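Local coordinates for FI20010p1 (Drosophila melanogaster, PDB 7CFB), which probably helps assemble the piRNA amplification complex in gene silencing, as a tudor-domain protein whose first extended tudor domain is seen here without ligand, at residues Glu71-Ile76 with Pro153-Arg158; Gln91-Asp94 with Ile98-Val101; Ile109-Ile114 with Asp147-Leu152; Arg180-Asn185 with Val190-Ile195. All blocks are in the same frame, centred on the assembly; numbering follows the deposited sequence.

Interaction 1: Glu71-Ile76 with Pro153-Arg158; sequences ESSDRI and PAQAIR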
loop_
_atom_site.group_PDB
_atom_site.type_symbol
_atom_site.label_atom_id
_atom_site.label_comp_id
_atom_site.label_asym_id
_atom_site.label_seq_id
_atom_site.Cartn_x
_atom_site.Cartn_y
_atom_site.Cartn_z
ATOM N N GLU A 71 15.865 3.366 2.285
ATOM C CA GLU A 71 16.631 2.319 3.007
ATOM C C GLU A 71 16.001 2.060 4.382
ATOM O O GLU A 71 16.060 0.971 4.813
ATOM C CB GLU A 71 18.131 2.592 3.005
ATOM C CG GLU A 71 18.836 2.075 1.763
ATOM C CD GLU A 71 18.785 0.576 1.515
ATOM O OE1 GLU A 71 18.793 0.167 0.350
ATOM O OE2 GLU A 71 18.744 -0.174 2.500
ATOM N N SER A 72 15.357 3.039 5.017
ATOM C CA SER A 72 14.624 2.892 6.299
ATOM C C SER A 72 13.411 1.953 6.196
ATOM O O SER A 72 12.978 1.487 7.212
ATOM C CB SER A 72 14.261 4.220 6.869
ATOM O OG SER A 72 13.216 4.831 6.158
ATOM N N SER A 73 12.890 1.714 4.995
ATOM C CA SER A 73 11.765 0.797 4.695
ATOM C C SER A 73 12.285 -0.620 4.409
ATOM O O SER A 73 11.483 -1.470 4.090
ATOM C CB SER A 73 10.978 1.317 3.532
ATOM O OG SER A 73 11.664 1.139 2.325
ATOM N N ASP A 74 13.569 -0.877 4.627
ATOM C CA ASP A 74 14.179 -2.172 4.247
ATOM C C ASP A 74 13.449 -3.360 4.879
ATOM O O ASP A 74 13.248 -4.316 4.170
ATOM C CB ASP A 74 15.669 -2.199 4.582
ATOM C CG ASP A 74 16.390 -3.403 4.015
ATOM O OD1 ASP A 74 16.687 -3.383 2.840
ATOM O OD2 ASP A 74 16.596 -4.363 4.758
ATOM N N ARG A 75 13.010 -3.264 6.118
ATOM C CA ARG A 75 12.316 -4.411 6.753
ATOM C C ARG A 75 11.018 -4.741 6.006
ATOM O O ARG A 75 10.703 -5.905 5.928
ATOM C CB ARG A 75 12.132 -4.187 8.245
ATOM C CG ARG A 75 13.445 -4.121 9.002
ATOM C CD ARG A 75 13.842 -5.448 9.590
ATOM N NE ARG A 75 13.053 -5.808 10.730
ATOM C CZ ARG A 75 13.060 -7.003 11.257
ATOM N NH1 ARG A 75 13.799 -7.935 10.706
ATOM N NH2 ARG A 75 12.338 -7.270 12.315
ATOM N N ILE A 76 10.288 -3.729 5.539
ATOM C CA ILE A 76 9.038 -3.961 4.771
ATOM C C ILE A 76 9.415 -4.678 3.483
ATOM O O ILE A 76 8.765 -5.627 3.150
ATOM C CB ILE A 76 8.302 -2.649 4.471
ATOM C CG1 ILE A 76 7.987 -1.853 5.735
ATOM C CG2 ILE A 76 7.077 -2.916 3.619
ATOM C CD1 ILE A 76 7.744 -0.399 5.476
ATOM N N PRO A 153 6.364 3.826 8.880
ATOM C CA PRO A 153 5.395 4.647 8.165
ATOM C C PRO A 153 4.860 4.029 6.865
ATOM O O PRO A 153 5.555 3.361 6.195
ATOM C CB PRO A 153 6.182 5.905 7.805
ATOM C CG PRO A 153 7.315 5.917 8.774
ATOM C CD PRO A 153 7.656 4.464 8.990
ATOM N N ALA A 154 3.601 4.296 6.572
ATOM C CA ALA A 154 2.987 3.797 5.336
ATOM C C ALA A 154 3.755 4.424 4.191
ATOM O O ALA A 154 3.943 5.595 4.207
ATOM C CB ALA A 154 1.539 4.193 5.298
ATOM N N GLN A 155 4.175 3.615 3.250
ATOM C CA GLN A 155 4.939 4.087 2.082
ATOM C C GLN A 155 4.090 4.950 1.147
ATOM O O GLN A 155 4.617 5.877 0.596
ATOM C CB GLN A 155 5.579 2.900 1.371
ATOM C CG GLN A 155 6.616 2.209 2.238
ATOM C CD GLN A 155 7.734 3.158 2.570
ATOM O OE1 GLN A 155 8.449 3.599 1.707
ATOM N NE2 GLN A 155 7.879 3.486 3.827
ATOM N N ALA A 156 2.822 4.609 0.983
ATOM C CA ALA A 156 2.000 5.284 -0.039
ATOM C C ALA A 156 1.468 6.639 0.418
ATOM O O ALA A 156 0.653 6.686 1.291
ATOM C CB ALA A 156 0.919 4.367 -0.516
ATOM N N ILE A 157 1.906 7.684 -0.267
ATOM C CA ILE A 157 1.478 9.076 0.037
ATOM C C ILE A 157 0.513 9.557 -1.051
ATOM O O ILE A 157 0.866 9.521 -2.197
ATOM C CB ILE A 157 2.677 10.023 0.189
ATOM C CG1 ILE A 157 3.717 9.503 1.172
ATOM C CG2 ILE A 157 2.191 11.397 0.566
ATOM C CD1 ILE A 157 3.189 9.306 2.544
ATOM N N ARG A 158 -0.661 10.010 -0.647
ATOM C CA ARG A 158 -1.692 10.499 -1.590
ATOM C C ARG A 158 -1.137 11.721 -2.307
ATOM O O ARG A 158 -0.524 12.542 -1.680
ATOM C CB ARG A 158 -2.991 10.777 -0.838
ATOM C CG ARG A 158 -4.207 10.989 -1.717
ATOM C CD ARG A 158 -5.517 10.898 -0.963
ATOM N NE ARG A 158 -6.518 11.516 -1.807
ATOM C CZ ARG A 158 -7.447 10.883 -2.503
ATOM N NH1 ARG A 158 -8.281 11.574 -3.250
ATOM N NH2 ARG A 158 -7.548 9.571 -2.460
#
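In this extended tudor domain, the 3-10 turn and first turn of helix 74-80 pack through Ser73 and Ile76 against Gln155, in the loop just ahead of strand 157-161. It illustrates how a buried amide can hold a loop while its flat surface is used for packing. Ser73 CB lies over the face of the Gln155 carboxamide, 3.8 Å from NE2 and almost as near to CD and OE1. Ile76 adds the end of its chain, CD1, 4.2 Å from Gln155 NE2. The amide is turned this way by a bend at chi2 (-62°), which folds the glutamine chain back toward its own loop. There NE2 gives a weak bond to Pro153 O at 3.3 Å, while OE1 accepts from the backbone N of Trp69. Both polar atoms of the buried group thus have partners, and its rotation is fixed from two sides. Ser73 OG is held by Asp70 O, within its own turn, which leaves CB to meet the amide. Replacing Gln155 with an alanine would probably leave Trp69 N without its acceptor and open a gap beneath Ser73 and Ile76. Around this contact, Gln155 also rests on Ala67 of strand 64-67, Ile76 touches Ile149 of helix 147-150, and Ile157 carries the chain onward into backbone pairing with Val66.

Interaction 2: Gln91-Asp94 with Ile98-Val101; sequences QLPD and IFAV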
loop_
_atom_site.group_PDB
_atom_site.type_symbol
_atom_site.label_atom_id
_atom_site.label_comp_id
_atom_site.label_asym_id
_atom_site.label_seq_id
_atom_site.Cartn_x
_atom_site.Cartn_y
_atom_site.Cartn_z
ATOM N N GLN A 91 -6.774 -14.919 13.945
ATOM C CA GLN A 91 -7.686 -13.884 14.503
ATOM C C GLN A 91 -7.365 -12.543 13.836
ATOM O O GLN A 91 -6.249 -12.032 14.057
ATOM C CB GLN A 91 -7.527 -13.797 16.022
ATOM C CG GLN A 91 -8.093 -12.518 16.623
ATOM C CD GLN A 91 -9.603 -12.502 16.609
ATOM O OE1 GLN A 91 -10.258 -13.192 17.388
ATOM N NE2 GLN A 91 -10.169 -11.708 15.716
ATOM N N LEU A 92 -8.302 -11.999 13.053
ATOM C CA LEU A 92 -8.030 -10.724 12.369
ATOM C C LEU A 92 -7.688 -9.710 13.448
ATOM O O LEU A 92 -8.387 -9.633 14.396
ATOM C CB LEU A 92 -9.288 -10.285 11.620
ATOM C CG LEU A 92 -9.371 -10.741 10.171
ATOM C CD1 LEU A 92 -10.773 -10.633 9.638
ATOM C CD2 LEU A 92 -8.410 -9.948 9.324
ATOM N N PRO A 93 -6.684 -8.844 13.276
ATOM C CA PRO A 93 -6.436 -7.772 14.216
ATOM C C PRO A 93 -7.539 -6.705 14.203
ATOM O O PRO A 93 -8.330 -6.612 13.333
ATOM C CB PRO A 93 -5.135 -7.142 13.728
ATOM C CG PRO A 93 -4.480 -8.250 12.985
ATOM C CD PRO A 93 -5.622 -8.953 12.301
ATOM N N ASP A 94 -7.511 -5.816 15.173
ATOM C CA ASP A 94 -8.556 -4.770 15.250
ATOM C C ASP A 94 -8.536 -3.834 14.047
ATOM O O ASP A 94 -7.508 -3.640 13.413
ATOM C CB ASP A 94 -8.357 -3.849 16.443
ATOM C CG ASP A 94 -8.533 -4.529 17.779
ATOM O OD1 ASP A 94 -9.043 -5.616 17.802
ATOM O OD2 ASP A 94 -8.145 -3.939 18.757
ATOM N N ILE A 98 -2.205 -2.664 12.082
ATOM C CA ILE A 98 -1.422 -3.086 10.896
ATOM C C ILE A 98 -0.943 -4.541 11.000
ATOM O O ILE A 98 -0.498 -4.936 12.044
ATOM C CB ILE A 98 -0.291 -2.088 10.659
ATOM C CG1 ILE A 98 -0.853 -0.687 10.435
ATOM C CG2 ILE A 98 0.594 -2.523 9.523
ATOM C CD1 ILE A 98 0.155 0.363 10.666
ATOM N N PHE A 99 -1.068 -5.281 9.908
ATOM C CA PHE A 99 -0.653 -6.694 9.792
ATOM C C PHE A 99 -0.211 -6.977 8.360
ATOM O O PHE A 99 -0.031 -6.047 7.603
ATOM C CB PHE A 99 -1.695 -7.641 10.371
ATOM C CG PHE A 99 -3.021 -7.675 9.668
ATOM C CD1 PHE A 99 -3.981 -6.712 9.906
ATOM C CD2 PHE A 99 -3.316 -8.692 8.789
ATOM C CE1 PHE A 99 -5.200 -6.771 9.277
ATOM C CE2 PHE A 99 -4.539 -8.742 8.152
ATOM C CZ PHE A 99 -5.475 -7.783 8.403
ATOM N N ALA A 100 0.000 -8.241 8.035
ATOM C CA ALA A 100 0.458 -8.604 6.685
ATOM C C ALA A 100 -0.492 -9.608 6.036
ATOM O O ALA A 100 -1.124 -10.364 6.732
ATOM C CB ALA A 100 1.863 -9.117 6.759
ATOM N N VAL A 101 -0.598 -9.520 4.724
ATOM C CA VAL A 101 -1.441 -10.433 3.931
ATOM C C VAL A 101 -0.585 -11.031 2.820
ATOM O O VAL A 101 0.239 -10.363 2.281
ATOM C CB VAL A 101 -2.725 -9.761 3.426
ATOM C CG1 VAL A 101 -2.456 -8.556 2.559
ATOM C CG2 VAL A 101 -3.653 -10.738 2.746
#
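Pro93 lies over the ring of Phe99, joining the loop 91-94 to this one residue near the start of strand 99-103 in the antiparallel sheet of the tudor domain, a member of the SH3 clan. The tight part of the contact is a CH-pi arrangement. Pro93 CD sits 3.8 Å from the centroid of the Phe99 ring and 15° off its normal, displaced a little toward the rim. Beside it Pro93 CG makes the closest approach, 3.5 Å to Phe99 CD1, and the two side chains cross at about a right angle. Phe99 CG stands between its backbone N and carbonyl carbon (chi1 65°), which swings the ring out from the strand toward the proline. Leu92 extends the apolar patch from an oblique direction, its CD2 lying 3.8 Å from Phe99 CZ, while its backbone bonds with Leu20. Deeper in the sheet the same phenylalanine ring touches Ile112, Ile114 and Ile142. The looser side begins with Asp94 and Ile98, whose side chains start away from the opposing segment and are partly exposed. Here the loop is tied to the N-terminal part of the chain instead, Asp94 OD1 accepting from Gly24 N. At the loop's other end Gln91 NE2 donates to Pro21 O and also, bending back, to Leu92 O at 3.0 Å, close to the plane of its amide.

Interaction 3: Ile109-Ile114 with Asp147-Leu152; sequences ITRITI and DDIKRL
Arg111 points out of strand 108-117 of the tudor sheet to meet backbone carbonyls of segment 147-152, an example of one guanidinium gathering several acceptors at a turn of chain. Its chain bends at chi3 (-65°), and this brings the flat group edge-on to Leu152 O. NH1 makes the main bond, 2.9 Å to Leu152 O and nearly straight at 164°. The oxygen lies in the guanidinium plane, although NH1 itself stands above the plane of that carbonyl. NH2 adds a weak second bond to Leu152 O at 3.4 Å. Ile149 O approaches NH1 obliquely, also to 2.9 Å, while it accepts the backbone N of Leu152. The arginine's positive charge would be expected to suit this cluster of carbonyl oxygens. NE also forms a salt bridge with Asp129, and NH2 donates to Pro153 O as well, so the buried group is gripped on several edges. Carbon contacts add little: Leu152 CB lies 3.8 Å from Arg111 NH1, and Arg111 CD comes no nearer than 4.3 Å to Ile149 CG2. Farther out, on exposed residues of the helical turn, Arg151 NE reaches the syn side of Asp147 OD2 in a 2.7 Å salt bridge.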
loop_
_atom_site.group_PDB
_atom_site.type_symbol
_atom_site.label_atom_id
_atom_site.label_comp_id
_atom_site.label_asym_id
_atom_site.label_seq_id
_atom_site.Cartn_x
_atom_site.Cartn_y
_atom_site.Cartn_z
ATOM N N ILE A 109 4.216 -10.587 0.207
ATOM C CA ILE A 109 3.456 -10.314 1.450
ATOM C C ILE A 109 3.470 -8.805 1.685
ATOM O O ILE A 109 4.538 -8.239 1.833
ATOM C CB ILE A 109 4.037 -11.112 2.616
ATOM C CG1 ILE A 109 3.870 -12.615 2.402
ATOM C CG2 ILE A 109 3.452 -10.651 3.922
ATOM C CD1 ILE A 109 4.427 -13.433 3.517
ATOM N N THR A 110 2.292 -8.213 1.792
ATOM C CA THR A 110 2.196 -6.743 1.916
ATOM C C THR A 110 1.460 -6.329 3.190
ATOM O O THR A 110 0.646 -7.085 3.644
ATOM C CB THR A 110 1.524 -6.183 0.669
ATOM O OG1 THR A 110 1.795 -4.794 0.551
ATOM C CG2 THR A 110 0.041 -6.443 0.642
ATOM N N ARG A 111 1.753 -5.128 3.679
ATOM C CA ARG A 111 1.141 -4.558 4.905
ATOM C C ARG A 111 -0.294 -4.154 4.593
ATOM O O ARG A 111 -0.530 -3.655 3.538
ATOM C CB ARG A 111 1.996 -3.450 5.521
ATOM C CG ARG A 111 3.415 -3.868 5.848
ATOM C CD ARG A 111 4.065 -2.950 6.844
ATOM N NE ARG A 111 4.220 -1.640 6.269
ATOM C CZ ARG A 111 4.408 -0.538 6.943
ATOM N NH1 ARG A 111 4.476 -0.552 8.249
ATOM N NH2 ARG A 111 4.508 0.590 6.301
ATOM N N ILE A 112 -1.177 -4.390 5.532
ATOM C CA ILE A 112 -2.625 -4.178 5.339
ATOM C C ILE A 112 -3.253 -3.748 6.655
ATOM O O ILE A 112 -2.723 -4.071 7.686
ATOM C CB ILE A 112 -3.232 -5.507 4.847
ATOM C CG1 ILE A 112 -4.685 -5.392 4.382
ATOM C CG2 ILE A 112 -3.014 -6.623 5.846
ATOM C CD1 ILE A 112 -5.325 -6.668 3.974
ATOM N N THR A 113 -4.356 -3.036 6.563
ATOM C CA THR A 113 -5.180 -2.707 7.728
ATOM C C THR A 113 -6.651 -2.902 7.335
ATOM O O THR A 113 -6.972 -2.639 6.206
ATOM C CB THR A 113 -4.867 -1.309 8.247
ATOM O OG1 THR A 113 -5.656 -1.234 9.419
ATOM C CG2 THR A 113 -5.232 -0.215 7.275
ATOM N N ILE A 114 -7.471 -3.392 8.246
ATOM C CA ILE A 114 -8.924 -3.520 8.002
ATOM C C ILE A 114 -9.567 -2.216 8.471
ATOM O O ILE A 114 -9.405 -1.863 9.590
ATOM C CB ILE A 114 -9.533 -4.733 8.710
ATOM C CG1 ILE A 114 -8.825 -6.027 8.331
ATOM C CG2 ILE A 114 -11.005 -4.814 8.398
ATOM C CD1 ILE A 114 -9.181 -6.505 6.983
ATOM N N ASP A 147 7.044 -5.952 15.712
ATOM C CA ASP A 147 6.678 -4.587 16.136
ATOM C C ASP A 147 7.429 -3.501 15.368
ATOM O O ASP A 147 6.801 -2.530 15.034
ATOM C CB ASP A 147 6.875 -4.456 17.634
ATOM C CG ASP A 147 6.221 -3.230 18.208
ATOM O OD1 ASP A 147 5.066 -3.306 18.571
ATOM O OD2 ASP A 147 6.896 -2.241 18.289
ATOM N N ASP A 148 8.701 -3.678 15.067
ATOM C CA ASP A 148 9.415 -2.631 14.314
ATOM C C ASP A 148 8.777 -2.446 12.935
ATOM O O ASP A 148 8.647 -1.324 12.526
ATOM C CB ASP A 148 10.920 -2.891 14.288
ATOM C CG ASP A 148 11.348 -4.063 13.436
ATOM O OD1 ASP A 148 10.940 -5.159 13.739
ATOM O OD2 ASP A 148 11.994 -3.843 12.452
ATOM N N ILE A 149 8.418 -3.525 12.250
ATOM C CA ILE A 149 7.830 -3.440 10.888
ATOM C C ILE A 149 6.435 -2.836 10.983
ATOM O O ILE A 149 6.096 -2.018 10.194
ATOM C CB ILE A 149 7.855 -4.818 10.215
ATOM C CG1 ILE A 149 9.199 -5.496 10.467
ATOM C CG2 ILE A 149 7.552 -4.678 8.738
ATOM C CD1 ILE A 149 9.684 -6.356 9.370
ATOM N N LYS A 150 5.713 -3.240 12.000
ATOM C CA LYS A 150 4.334 -2.793 12.203
ATOM C C LYS A 150 4.332 -1.268 12.354
ATOM O O LYS A 150 3.478 -0.649 11.783
ATOM C CB LYS A 150 3.796 -3.531 13.425
ATOM C CG LYS A 150 2.402 -3.154 13.883
ATOM C CD LYS A 150 1.727 -4.216 14.688
ATOM C CE LYS A 150 1.318 -3.723 16.051
ATOM N NZ LYS A 150 0.222 -4.521 16.634
ATOM N N ARG A 151 5.320 -0.720 13.055
ATOM C CA ARG A 151 5.405 0.719 13.409
ATOM C C ARG A 151 6.004 1.586 12.305
ATOM O O ARG A 151 5.998 2.765 12.480
ATOM C CB ARG A 151 6.152 0.891 14.730
ATOM C CG ARG A 151 5.337 0.520 15.955
ATOM C CD ARG A 151 6.192 0.499 17.194
ATOM N NE ARG A 151 5.491 0.068 18.370
ATOM C CZ ARG A 151 4.746 0.836 19.119
ATOM N NH1 ARG A 151 4.586 2.104 18.807
ATOM N NH2 ARG A 151 4.142 0.335 20.170
ATOM N N LEU A 152 6.499 1.002 11.225
ATOM C CA LEU A 152 7.099 1.806 10.140
ATOM C C LEU A 152 6.044 2.627 9.390
ATOM O O LEU A 152 4.951 2.168 9.242
ATOM C CB LEU A 152 7.880 0.890 9.208
ATOM C CG LEU A 152 9.206 0.403 9.772
ATOM C CD1 LEU A 152 9.777 -0.689 8.898
ATOM C CD2 LEU A 152 10.190 1.545 9.908
#

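Interaction 4: Arg180-Asn185 with Val190-Ile195; sequences RVHENN and VAEPVI
Arg180 and Glu192 form a hydrogen-bonded antiparallel pair in a hairpin whose strand segments 180-184 and 190-194 run at 170° with axes 4.5 Å apart, until the register slips by one residue after Val181. At the slip His182 and Glu183 both face Val190, whose carbonyl oxygen accepts two N-H groups. Glu183 N provides the straighter bond at 3.0 Å, and His182 N comes to 2.8 Å but is bent and weak. The extra residue carries its imidazole back along the strand. With CG beside the backbone N (chi1 -73°), ND1 reaches Arg180 O in a weak 3.4 Å bond lying in the ring plane. At the same ring's edge CE1 approaches Glu192 OE1 to 3.2 Å, the ring and carboxylate planes being 30° apart. A leucine in place of His182 would probably leave this flank of Glu192 without its polarised ring C-H, and the side-chain bond to Arg180 O would be lost. Arg180 itself crosses Val194 at about a right angle, its CG packing 3.5 Å from Val194 CG1. Glu183 and Val190 instead lie side by side, with Glu183 CD 4.0 Å from Val190 CG2. Val181 and Ala191 turn to the other, buried face, where they meet Val50 and Cys159. The arrangement is a classic beta bulge in a beta hairpin, set in a five-stranded sheet that is consistent with the SN-like, OB-fold half of an extended tudor domain.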
loop_
_atom_site.group_PDB
_atom_site.type_symbol
_atom_site.label_atom_id
_atom_site.label_comp_id
_atom_site.label_asym_id
_atom_site.label_seq_id
_atom_site.Cartn_x
_atom_site.Cartn_y
_atom_site.Cartn_z
ATOM N N ARG A 180 7.842 17.282 -9.285
ATOM C CA ARG A 180 8.059 18.614 -8.690
ATOM C C ARG A 180 6.961 18.765 -7.648
ATOM O O ARG A 180 5.825 18.785 -8.026
ATOM C CB ARG A 180 7.920 19.787 -9.658
ATOM C CG ARG A 180 8.357 19.520 -11.079
ATOM C CD ARG A 180 8.323 20.799 -11.877
ATOM N NE ARG A 180 9.188 20.666 -13.025
ATOM C CZ ARG A 180 10.372 21.220 -13.118
ATOM N NH1 ARG A 180 10.804 21.976 -12.138
ATOM N NH2 ARG A 180 11.096 21.044 -14.195
ATOM N N VAL A 181 7.328 18.909 -6.396
ATOM C CA VAL A 181 6.326 19.020 -5.315
ATOM C C VAL A 181 5.840 20.468 -5.218
ATOM O O VAL A 181 6.603 21.299 -4.847
ATOM C CB VAL A 181 6.969 18.526 -4.014
ATOM C CG1 VAL A 181 6.002 18.434 -2.867
ATOM C CG2 VAL A 181 7.696 17.226 -4.229
ATOM N N HIS A 182 4.645 20.743 -5.705
ATOM C CA HIS A 182 4.045 22.090 -5.565
ATOM C C HIS A 182 3.599 22.331 -4.129
ATOM O O HIS A 182 3.837 23.381 -3.622
ATOM C CB HIS A 182 2.850 22.267 -6.499
ATOM C CG HIS A 182 3.180 22.411 -7.943
ATOM N ND1 HIS A 182 3.999 21.545 -8.598
ATOM C CD2 HIS A 182 2.760 23.292 -8.864
ATOM C CE1 HIS A 182 4.106 21.899 -9.844
ATOM N NE2 HIS A 182 3.359 22.957 -10.023
ATOM N N GLU A 183 2.875 21.394 -3.543
ATOM C CA GLU A 183 2.412 21.607 -2.168
ATOM C C GLU A 183 2.522 20.324 -1.366
ATOM O O GLU A 183 2.288 19.270 -1.885
ATOM C CB GLU A 183 0.939 21.992 -2.100
ATOM C CG GLU A 183 0.577 23.190 -2.928
ATOM C CD GLU A 183 -0.908 23.438 -3.068
ATOM O OE1 GLU A 183 -1.639 23.220 -2.100
ATOM O OE2 GLU A 183 -1.309 23.843 -4.134
ATOM N N ASN A 184 2.866 20.491 -0.112
ATOM C CA ASN A 184 2.902 19.395 0.860
ATOM C C ASN A 184 2.153 19.916 2.066
ATOM O O ASN A 184 2.735 20.578 2.867
ATOM C CB ASN A 184 4.315 18.903 1.139
ATOM C CG ASN A 184 4.353 17.740 2.096
ATOM O OD1 ASN A 184 3.428 17.540 2.850
ATOM N ND2 ASN A 184 5.417 16.971 2.060
ATOM N N ASN A 185 0.863 19.577 2.203
ATOM C CA ASN A 185 0.031 20.080 3.337
ATOM C C ASN A 185 0.196 19.196 4.584
ATOM O O ASN A 185 -0.377 19.540 5.638
ATOM C CB ASN A 185 -1.443 20.209 2.941
ATOM C CG ASN A 185 -2.200 18.903 3.049
ATOM O OD1 ASN A 185 -2.236 18.120 2.103
ATOM N ND2 ASN A 185 -2.809 18.660 4.199
ATOM N N VAL A 190 0.574 17.902 -3.780
ATOM C CA VAL A 190 0.241 18.377 -5.132
ATOM C C VAL A 190 1.586 18.350 -5.834
ATOM O O VAL A 190 2.450 19.075 -5.431
ATOM C CB VAL A 190 -0.412 19.763 -5.126
ATOM C CG1 VAL A 190 -0.512 20.313 -6.524
ATOM C CG2 VAL A 190 -1.764 19.740 -4.453
ATOM N N ALA A 191 1.734 17.469 -6.798
ATOM C CA ALA A 191 3.016 17.309 -7.501
ATOM C C ALA A 191 2.804 17.167 -9.008
ATOM O O ALA A 191 1.797 16.698 -9.423
ATOM C CB ALA A 191 3.739 16.115 -6.959
ATOM N N GLU A 192 3.803 17.570 -9.767
ATOM C CA GLU A 192 3.777 17.505 -11.235
ATOM C C GLU A 192 4.901 16.569 -11.661
ATOM O O GLU A 192 5.998 16.790 -11.264
ATOM C CB GLU A 192 3.937 18.930 -11.749
ATOM C CG GLU A 192 4.499 19.018 -13.134
ATOM C CD GLU A 192 4.446 20.412 -13.715
ATOM O OE1 GLU A 192 4.203 21.329 -12.981
ATOM O OE2 GLU A 192 4.661 20.544 -14.886
ATOM N N PRO A 193 4.664 15.496 -12.419
ATOM C CA PRO A 193 5.748 14.641 -12.795
ATOM C C PRO A 193 6.649 15.324 -13.816
ATOM O O PRO A 193 6.181 16.097 -14.576
ATOM C CB PRO A 193 5.059 13.433 -13.409
ATOM C CG PRO A 193 3.752 13.950 -13.864
ATOM C CD PRO A 193 3.386 15.033 -12.887
ATOM N N VAL A 194 7.929 15.023 -13.754
ATOM C CA VAL A 194 8.867 15.548 -14.767
ATOM C C VAL A 194 9.056 14.400 -15.750
ATOM O O VAL A 194 9.223 13.266 -15.318
ATOM C CB VAL A 194 10.159 16.119 -14.166
ATOM C CG1 VAL A 194 9.842 17.141 -13.107
ATOM C CG2 VAL A 194 11.045 15.055 -13.595
ATOM N N ILE A 195 8.858 14.721 -17.018
ATOM C CA ILE A 195 8.821 13.756 -18.153
ATOM C C ILE A 195 10.184 13.095 -18.353
ATOM O O ILE A 195 10.239 11.867 -18.177
ATOM C CB ILE A 195 8.314 14.484 -19.409
ATOM C CG1 ILE A 195 9.245 15.634 -19.791
ATOM C CG2 ILE A 195 6.900 14.989 -19.194
ATOM C CD1 ILE A 195 8.947 16.271 -21.129
#

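Interactions 1, 2 and 3 form one connected neighbourhood, whereas interaction 4 stands apart. The centres of interactions 1 and 3 lie about 10 Å apart, and the two are joined directly: Arg75 NE bridges to Asp148 OD2 at 2.8 Å, and Ile76 CD1 packs 3.5 Å from Arg111 NH2. Interactions 2 and 3, with centres about 8 Å apart, share the tudor sheet, in which Phe99 O and Ile112 N probably bond at 2.9 Å. Interaction 4 lies about 33 Å from interaction 2 between centres, across the chain's middle. Interaction 1 links the halves, since strand 157-161 neighbours strand 189-194. No ligand is bound in this apo structure.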